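Local coordinates for putative transcriptional regulator (Bacillus cytotoxicus NVH 391-98, PDB 3K4H), which probably regulates transcription as a LacI-family DNA-binding protein and binds a glucose-containing glycan between the two lobes of its sugar-binding domain, at residues I98-Y102 against D103-E107. Residues are numbered along the deposited sequence; the frame is centred on the assembly and turned at random.
Sequences IGKPY and DRKDE. With GLC (alpha-D-glucopyranose), chain C.
Pro-101 meets Lys-105 across a turn, and Lys-105 makes the contact through CD, which lies near both the carbonyl O and the ring of the proline. Chi1 and the bend at chi2 bring this CD to 4.1 Å from CD of Pro-101, the two side chains running obliquely past each other; the further bends turn CE and NZ away from the ring. That same Lys-105 CD sits 3.6 Å from the carbonyl O of Pro-101. Farther round the ring, CB of Pro-101 lies 3.4 Å from the carbonyl O of Asp-103. A rigid, apolar ring suits this buried place, while the flexible lysine lets one methylene approach it and keeps its charged end at the surface.

Tyr-102 and Asp-103 meet mainly through the backbone that joins them, and their polar-ended side chains suit an exposed turn. CG of Tyr-102 is anti to its own N (chi1 -176°), which sets the ring beside the peptide leading into Asp-103; the aspartate N approaches the ring obliquely, and the tyrosine side chain also touches Glu-80. Arg-104 has positive phi (63°), helping the chain turn, and its carbonyl O accepts a 2.7 Å hydrogen bond from N of Glu-107.

At the other end, O3 of the glucose donates a hydrogen bond of 2.6 Å to the carbonyl O of Ile-98, and CA of Gly-99 lies 3.3 Å from that hydroxyl. A phi of 131° favours glycine here. Lys-100 NZ forms a salt bridge with Asp-148 of helix 144-159, joining this lobe to the other.

The turn forms most of the loop between parallel strands 95-98 and 110-112. Pro-101 and Lys-105 rest against Tyr-110, Arg-104 and Glu-107 reach His-89 of helix 83-90, and Ile-98 and Gly-99 line the glycan pocket at the C-terminal end of strand 95-98.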
loop_
_atom_site.group_PDB
_atom_site.type_symbol
_atom_site.label_atom_id
_atom_site.label_comp_id
_atom_site.label_asym_id
_atom_site.label_seq_id
_atom_site.Cartn_x
_atom_site.Cartn_y
_atom_site.Cartn_z
ATOM N N ILE A 98 2.880 -10.525 -8.928
ATOM C CA ILE A 98 3.836 -10.059 -7.904
ATOM C C ILE A 98 4.351 -8.714 -8.408
ATOM O O ILE A 98 5.250 -8.663 -9.233
ATOM C CB ILE A 98 5.020 -11.065 -7.639
ATOM C CG1 ILE A 98 4.511 -12.485 -7.295
ATOM C CG2 ILE A 98 5.986 -10.512 -6.560
ATOM C CD1 ILE A 98 5.453 -13.299 -6.375
ATOM N N GLY A 99 3.745 -7.633 -7.951
ATOM C CA GLY A 99 3.983 -6.282 -8.497
ATOM C C GLY A 99 2.674 -5.560 -8.801
ATOM O O GLY A 99 1.653 -6.193 -9.069
ATOM N N LYS A 100 2.694 -4.231 -8.743
ATOM C CA LYS A 100 1.556 -3.407 -9.121
ATOM C C LYS A 100 1.239 -3.549 -10.612
ATOM O O LYS A 100 2.144 -3.574 -11.445
ATOM C CB LYS A 100 1.897 -1.970 -8.842
ATOM C CG LYS A 100 0.759 -1.126 -8.384
ATOM C CD LYS A 100 1.272 0.225 -7.902
ATOM C CE LYS A 100 1.719 1.087 -9.059
ATOM N NZ LYS A 100 2.152 2.393 -8.538
ATOM N N PRO A 101 -0.057 -3.648 -10.957
ATOM C CA PRO A 101 -0.441 -3.650 -12.373
ATOM C C PRO A 101 -0.514 -2.227 -12.860
ATOM O O PRO A 101 -0.778 -1.327 -12.063
ATOM C CB PRO A 101 -1.839 -4.276 -12.362
ATOM C CG PRO A 101 -2.106 -4.699 -10.884
ATOM C CD PRO A 101 -1.213 -3.853 -10.065
ATOM N N TYR A 102 -0.284 -2.004 -14.152
ATOM C CA TYR A 102 -0.282 -0.630 -14.637
ATOM C C TYR A 102 -1.634 0.027 -14.375
ATOM O O TYR A 102 -1.701 1.142 -13.836
ATOM C CB TYR A 102 0.098 -0.512 -16.113
ATOM C CG TYR A 102 0.183 0.943 -16.551
ATOM C CD1 TYR A 102 1.061 1.830 -15.912
ATOM C CD2 TYR A 102 -0.631 1.445 -17.579
ATOM C CE1 TYR A 102 1.143 3.180 -16.291
ATOM C CE2 TYR A 102 -0.558 2.806 -17.976
ATOM C CZ TYR A 102 0.332 3.661 -17.322
ATOM O OH TYR A 102 0.430 4.983 -17.682
ATOM N N ASP A 103 -2.695 -0.694 -14.738
ATOM C CA ASP A 103 -4.077 -0.249 -14.578
ATOM C C ASP A 103 -4.928 -1.408 -14.029
ATOM O O ASP A 103 -4.409 -2.518 -13.821
ATOM C CB ASP A 103 -4.625 0.215 -15.938
ATOM C CG ASP A 103 -4.462 -0.850 -17.041
ATOM O OD1 ASP A 103 -4.153 -2.029 -16.734
ATOM O OD2 ASP A 103 -4.649 -0.502 -18.225
ATOM N N ARG A 104 -6.221 -1.145 -13.805
ATOM C CA ARG A 104 -7.191 -2.166 -13.381
ATOM C C ARG A 104 -6.867 -2.762 -12.015
ATOM O O ARG A 104 -7.152 -3.945 -11.768
ATOM C CB ARG A 104 -7.278 -3.318 -14.385
ATOM C CG ARG A 104 -7.693 -2.993 -15.787
ATOM C CD ARG A 104 -7.305 -4.189 -16.630
ATOM N NE ARG A 104 -8.161 -4.393 -17.798
ATOM C CZ ARG A 104 -7.916 -5.288 -18.758
ATOM N NH1 ARG A 104 -6.829 -6.066 -18.698
ATOM N NH2 ARG A 104 -8.755 -5.397 -19.788
ATOM N N LYS A 105 -6.262 -1.961 -11.137
ATOM C CA LYS A 105 -6.004 -2.386 -9.754
ATOM C C LYS A 105 -7.223 -3.095 -9.163
ATOM O O LYS A 105 -7.086 -4.100 -8.473
ATOM C CB LYS A 105 -5.612 -1.196 -8.862
ATOM C CG LYS A 105 -4.119 -1.060 -8.555
ATOM C CD LYS A 105 -3.339 -0.348 -9.666
ATOM C CE LYS A 105 -3.815 1.088 -9.909
ATOM N NZ LYS A 105 -4.008 1.903 -8.662
ATOM N N ASP A 106 -8.408 -2.557 -9.452
ATOM C CA ASP A 106 -9.680 -3.147 -9.034
ATOM C C ASP A 106 -9.919 -4.565 -9.556
ATOM O O ASP A 106 -10.494 -5.379 -8.837
ATOM C CB ASP A 106 -10.876 -2.225 -9.357
ATOM C CG ASP A 106 -10.857 -1.669 -10.794
ATOM O OD1 ASP A 106 -11.879 -1.077 -11.216
ATOM O OD2 ASP A 106 -9.837 -1.799 -11.507
ATOM N N GLU A 107 -9.465 -4.873 -10.772
ATOM C CA GLU A 107 -9.746 -6.178 -11.404
ATOM C C GLU A 107 -8.719 -7.289 -11.125
ATOM O O GLU A 107 -9.068 -8.473 -11.102
ATOM C CB GLU A 107 -9.932 -6.013 -12.920
ATOM C CG GLU A 107 -11.327 -5.577 -13.344
ATOM C CD GLU A 107 -11.342 -4.845 -14.685
ATOM O OE1 GLU A 107 -11.767 -5.465 -15.689
ATOM O OE2 GLU A 107 -10.930 -3.656 -14.739
HETATM C C1 GLC C . 9.533 -8.320 -8.061
HETATM C C2 GLC C . 8.383 -8.259 -9.044
HETATM C C3 GLC C . 7.864 -6.832 -9.021
HETATM C C4 GLC C . 7.413 -6.441 -7.602
HETATM C C5 GLC C . 8.516 -6.701 -6.602
HETATM C C6 GLC C . 7.977 -6.470 -5.212
HETATM O O2 GLC C . 8.869 -8.583 -10.327
HETATM O O3 GLC C . 6.872 -6.740 -10.020
HETATM O O4 GLC C . 7.233 -5.066 -7.478
HETATM O O5 GLC C . 9.057 -8.009 -6.757
HETATM O O6 GLC C . 8.595 -5.300 -4.748
#